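Local coordinates for lumazine-binding protein (PDB 3FKA), which is of unknown function but belongs to the NTF2-like superfamily, in a family of putative lumazine-binding proteins, at residues B[49-52]-B[53-57]; B[16-19]-B[20-24]. One frame throughout, in Å; residues are numbered along the deposited sequence.

Interaction 1: residues B[49-52]-B[53-57]; sequences LWNS and RDAFI
S52 caps the start of helix 53-63, its OG and O meeting the N-H groups of A55 and F56. Two hydrogen bonds hold the corner. The backbone N of A55 donates to S52 OG at 3.1 Å, the classic capping bond from a serine to the third residue beyond it; OG sits between the backbone N and the carbonyl carbon (chi1 62°), which turns it toward A55 N. One residue further on, F56 N gives S52 O a nearly straight bond of 2.9 Å that arrives almost head-on to the carbonyl and opens the regular helical pattern. The strand and helix segments meet at 101°, close to a right angle.

Apolar contact follows the same corner. N51 CB, on the buried side, rests against F56 CB at 4.0 Å and A55 CB at 4.1 Å. The F56 ring folds back over its own turn (chi1 71°): R53 O lies 4.0 Å above its plane, over the centre, while N51 O approaches the ring edge in plane. F34 meets the same ring edge-to-face. Replacing F56 by alanine would probably leave F34 without its aromatic partner and open a gap beside the carbonyls of N51 and R53.

The polar ends of N51 and R53 have partners beyond the junction: N51 ND2 binds E40 OE1 on the adjoining strand, and R53 NH1 binds F34 O. An unidentified molecule, probably from the crystallisation liquor, lies beside N51. At the near-right-angle turn S52 thus serves two N-H groups: its hydroxyl stands in for the helical carbonyl that A55 N lacks, and its carbonyl supplies the first i to i+4 acceptor.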
loop_
_atom_site.group_PDB
_atom_site.type_symbol
_atom_site.label_atom_id
_atom_site.label_comp_id
_atom_site.label_asym_id
_atom_site.label_seq_id
_atom_site.Cartn_x
_atom_site.Cartn_y
_atom_site.Cartn_z
ATOM N N LEU B 49 -10.255 9.940 -20.614
ATOM C CA LEU B 49 -11.676 9.659 -20.588
ATOM C C LEU B 49 -12.115 9.854 -19.157
ATOM O O LEU B 49 -11.644 9.120 -18.274
ATOM C CB LEU B 49 -11.957 8.241 -21.082
ATOM C CG LEU B 49 -13.435 7.853 -21.202
ATOM C CD1 LEU B 49 -14.195 8.807 -22.125
ATOM C CD2 LEU B 49 -13.611 6.401 -21.693
ATOM N N TRP B 50 -12.949 10.868 -18.911
ATOM C CA TRP B 50 -13.480 11.144 -17.583
ATOM C C TRP B 50 -14.958 10.807 -17.643
ATOM O O TRP B 50 -15.758 11.583 -18.198
ATOM C CB TRP B 50 -13.276 12.610 -17.200
ATOM C CG TRP B 50 -13.606 12.851 -15.756
ATOM C CD1 TRP B 50 -14.840 12.813 -15.167
ATOM C CD2 TRP B 50 -12.686 13.224 -14.738
ATOM N NE1 TRP B 50 -14.735 13.093 -13.834
ATOM C CE2 TRP B 50 -13.418 13.352 -13.543
ATOM C CE3 TRP B 50 -11.304 13.452 -14.720
ATOM C CZ2 TRP B 50 -12.812 13.681 -12.332
ATOM C CZ3 TRP B 50 -10.708 13.788 -13.514
ATOM C CH2 TRP B 50 -11.463 13.911 -12.348
ATOM N N ASN B 51 -15.330 9.678 -17.051
ATOM C CA ASN B 51 -16.722 9.221 -17.065
ATOM C C ASN B 51 -17.514 9.441 -15.799
ATOM O O ASN B 51 -17.044 9.095 -14.727
ATOM C CB ASN B 51 -16.765 7.702 -17.294
ATOM C CG ASN B 51 -16.212 7.281 -18.628
ATOM O OD1 ASN B 51 -16.414 7.942 -19.639
ATOM N ND2 ASN B 51 -15.533 6.134 -18.640
ATOM N N SER B 52 -18.730 9.981 -15.944
ATOM C CA SER B 52 -19.661 10.120 -14.844
ATOM C C SER B 52 -20.201 8.719 -14.548
ATOM O O SER B 52 -20.027 7.795 -15.359
ATOM C CB SER B 52 -20.828 11.008 -15.258
ATOM O OG SER B 52 -21.554 10.426 -16.334
ATOM N N ARG B 53 -20.959 8.571 -13.459
ATOM C CA ARG B 53 -21.565 7.285 -13.163
ATOM C C ARG B 53 -22.546 6.898 -14.292
ATOM O O ARG B 53 -22.562 5.741 -14.711
ATOM C CB ARG B 53 -22.254 7.285 -11.812
ATOM C CG ARG B 53 -22.638 5.880 -11.361
ATOM C CD ARG B 53 -23.408 5.890 -10.084
ATOM N NE ARG B 53 -24.758 6.401 -10.313
ATOM C CZ ARG B 53 -25.663 6.594 -9.370
ATOM N NH1 ARG B 53 -25.385 6.379 -8.086
ATOM N NH2 ARG B 53 -26.853 7.058 -9.719
ATOM N N ASP B 54 -23.342 7.836 -14.797
ATOM C CA ASP B 54 -24.249 7.516 -15.898
ATOM C C ASP B 54 -23.482 7.006 -17.116
ATOM O O ASP B 54 -23.900 6.022 -17.736
ATOM C CB ASP B 54 -25.103 8.727 -16.323
ATOM C CG ASP B 54 -26.202 9.088 -15.323
ATOM O OD1 ASP B 54 -26.558 8.286 -14.431
ATOM O OD2 ASP B 54 -26.763 10.202 -15.492
ATOM N N ALA B 55 -22.368 7.658 -17.447
ATOM C CA ALA B 55 -21.569 7.261 -18.604
ATOM C C ALA B 55 -20.956 5.893 -18.435
ATOM O O ALA B 55 -21.068 5.040 -19.337
ATOM C CB ALA B 55 -20.482 8.285 -18.881
ATOM N N PHE B 56 -20.304 5.631 -17.307
ATOM C CA PHE B 56 -19.692 4.298 -17.222
ATOM C C PHE B 56 -20.715 3.167 -17.014
ATOM O O PHE B 56 -20.471 2.065 -17.463
ATOM C CB PHE B 56 -18.499 4.256 -16.268
ATOM C CG PHE B 56 -18.811 4.361 -14.857
ATOM C CD1 PHE B 56 -19.279 3.248 -14.178
ATOM C CD2 PHE B 56 -18.382 5.472 -14.121
ATOM C CE1 PHE B 56 -19.504 3.288 -12.849
ATOM C CE2 PHE B 56 -18.579 5.516 -12.735
ATOM C CZ PHE B 56 -19.157 4.439 -12.110
ATOM N N ILE B 57 -21.860 3.428 -16.375
ATOM C CA ILE B 57 -22.878 2.364 -16.279
ATOM C C ILE B 57 -23.396 2.006 -17.703
ATOM O O ILE B 57 -23.526 0.830 -18.026
ATOM C CB ILE B 57 -24.012 2.727 -15.323
ATOM C CG1 ILE B 57 -23.473 2.740 -13.896
ATOM C CG2 ILE B 57 -25.136 1.722 -15.470
ATOM C CD1 ILE B 57 -24.502 3.156 -12.898
#

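Interaction 2: residues B[16-19]-B[20-24]; sequences ETYV and MAMTR
Y18 and M22, one helical turn apart, extend side by side in the same direction from the buried flank of the helix. M22 is modelled as selenomethionine in two conformers; in the one described, SE lies 5.2 Å from the centroid of the Y18 ring, 52° off the ring normal, an oblique Met-aromatic contact. The M22 chain runs out with CG anti to the backbone N (chi1 170°) and stays extended as far as SE; the position of its terminal methyl is doubtful.

On the next flank T23 folds onto its own helix. Its OG1 donates to V19 O at 2.8 Å, while T23 N reaches the same oxygen at 3.0 Å from the opposite face of the carbonyl plane, so one acceptor is gripped twice. With OG1 anti to the carbonyl carbon (chi1 -58°), the hydroxyl is carried back along the helix to that oxygen. Along another flank M20, also a selenomethionine with two conformers, is bent at chi2 and chi3 in the one described; its CG packs 3.3 Å from E16 O.

These groups ride on the last turns of helix 4-24, the long N-terminal helix that packs across the curved sheet of the NTF2-like cone. Successive i to i+4 backbone bonds set their spacing, among them A21 N to T17 O at 2.8 Å and M22 N to Y18 O at 2.9 Å.

Further out, Y18 OH hydrogen-bonds D99 OD2, which anchors the ring from the sheet side, and M22 rests on W92 close to an unidentified bound molecule. R24 NH1 holds the carbonyls of D65 and T68, while A21 packs on A29 and L30 of helix 27-33.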
loop_
_atom_site.group_PDB
_atom_site.type_symbol
_atom_site.label_atom_id
_atom_site.label_comp_id
_atom_site.label_asym_id
_atom_site.label_seq_id
_atom_site.Cartn_x
_atom_site.Cartn_y
_atom_site.Cartn_z
ATOM N N GLU B 16 -16.027 -7.614 -5.001
ATOM C CA GLU B 16 -16.700 -8.693 -5.707
ATOM C C GLU B 16 -18.001 -8.191 -6.368
ATOM O O GLU B 16 -18.276 -8.502 -7.524
ATOM C CB GLU B 16 -16.994 -9.863 -4.778
ATOM C CG GLU B 16 -17.674 -11.028 -5.520
ATOM C CD GLU B 16 -17.786 -12.303 -4.694
ATOM O OE1 GLU B 16 -17.508 -12.301 -3.477
ATOM O OE2 GLU B 16 -18.162 -13.341 -5.281
ATOM N N THR B 17 -18.774 -7.394 -5.641
ATOM C CA THR B 17 -20.012 -6.831 -6.165
ATOM C C THR B 17 -19.719 -5.940 -7.372
ATOM O O THR B 17 -20.417 -5.997 -8.394
ATOM C CB THR B 17 -20.768 -6.051 -5.077
ATOM O OG1 THR B 17 -21.102 -6.957 -4.015
ATOM C CG2 THR B 17 -22.026 -5.457 -5.653
ATOM N N TYR B 18 -18.694 -5.102 -7.217
ATOM C CA TYR B 18 -18.250 -4.217 -8.281
ATOM C C TYR B 18 -17.863 -4.951 -9.557
ATOM O O TYR B 18 -18.409 -4.661 -10.621
ATOM C CB TYR B 18 -17.085 -3.315 -7.775
ATOM C CG TYR B 18 -16.175 -2.820 -8.855
ATOM C CD1 TYR B 18 -16.647 -2.015 -9.860
ATOM C CD2 TYR B 18 -14.821 -3.157 -8.857
ATOM C CE1 TYR B 18 -15.822 -1.590 -10.845
ATOM C CE2 TYR B 18 -13.984 -2.741 -9.844
ATOM C CZ TYR B 18 -14.473 -1.961 -10.847
ATOM O OH TYR B 18 -13.594 -1.555 -11.839
ATOM N N VAL B 19 -16.986 -5.940 -9.445
ATOM C CA VAL B 19 -16.507 -6.678 -10.629
ATOM C C VAL B 19 -17.654 -7.425 -11.327
ATOM O O VAL B 19 -17.789 -7.368 -12.558
ATOM C CB VAL B 19 -15.342 -7.634 -10.269
ATOM C CG1 VAL B 19 -14.853 -8.373 -11.488
ATOM C CG2 VAL B 19 -14.184 -6.853 -9.646
HETATM N N MSE B 20 -18.508 -8.069 -10.543
HETATM C CA MSE B 20 -19.645 -8.799 -11.121
HETATM C C MSE B 20 -20.679 -7.871 -11.729
HETATM O O MSE B 20 -21.184 -8.154 -12.807
HETATM C CB MSE B 20 -20.323 -9.709 -10.094
HETATM C CG MSE B 20 -19.465 -10.823 -9.538
HETATM SE SE MSE B 20 -18.543 -11.838 -10.904
HETATM C CE MSE B 20 -20.087 -12.193 -12.034
ATOM N N ALA B 21 -20.997 -6.769 -11.056
ATOM C CA ALA B 21 -21.979 -5.816 -11.573
ATOM C C ALA B 21 -21.479 -5.202 -12.882
ATOM O O ALA B 21 -22.244 -5.016 -13.829
ATOM C CB ALA B 21 -22.338 -4.735 -10.528
HETATM N N MSE B 22 -20.184 -4.899 -12.935
HETATM C CA MSE B 22 -19.581 -4.356 -14.155
HETATM C C MSE B 22 -19.679 -5.360 -15.280
HETATM O O MSE B 22 -20.133 -5.025 -16.375
HETATM C CB MSE B 22 -18.114 -4.000 -13.953
HETATM C CG MSE B 22 -17.362 -3.659 -15.269
HETATM SE SE MSE B 22 -15.610 -2.862 -15.002
HETATM C CE MSE B 22 -16.184 -1.631 -13.746
ATOM N N THR B 23 -19.260 -6.595 -15.002
ATOM C CA THR B 23 -19.290 -7.676 -15.994
ATOM C C THR B 23 -20.694 -7.951 -16.513
ATOM O O THR B 23 -20.884 -8.087 -17.717
ATOM C CB THR B 23 -18.698 -8.965 -15.397
ATOM O OG1 THR B 23 -17.357 -8.708 -14.953
ATOM C CG2 THR B 23 -18.740 -10.106 -16.404
ATOM N N ARG B 24 -21.668 -8.007 -15.604
ATOM C CA ARG B 24 -23.069 -8.301 -15.948
ATOM C C ARG B 24 -23.891 -7.122 -16.473
ATOM O O ARG B 24 -24.998 -7.337 -17.006
ATOM C CB ARG B 24 -23.793 -8.852 -14.715
ATOM C CG ARG B 24 -23.240 -10.161 -14.198
ATOM C CD ARG B 24 -23.701 -11.339 -15.026
ATOM N NE ARG B 24 -23.109 -12.596 -14.529
ATOM C CZ ARG B 24 -21.968 -13.143 -14.951
ATOM N NH1 ARG B 24 -21.257 -12.626 -15.935
ATOM N NH2 ARG B 24 -21.540 -14.262 -14.386
#

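Overall arrangement
Along the chain interaction 2 comes first, in the last turns of helix 4-24; interaction 1 follows at the passage from strand 47-52 into helix 53-63. Their centres lie 16 Å apart and their nearest atoms about 6 Å, without touching. Helix 27-33 connects them through packing, receiving A21 and Y18 from one and R53 and I57 from the other. Strand 47-52 is an outermost strand of the mixed six-stranded sheet within this chain, whereas helix 4-24 lies against strands 72-80 and 83-92 toward its other end. Unidentified bound molecules, probably from the crystallisation liquor, lie near N51 and near M22; such molecules often mark pockets, but no function is established.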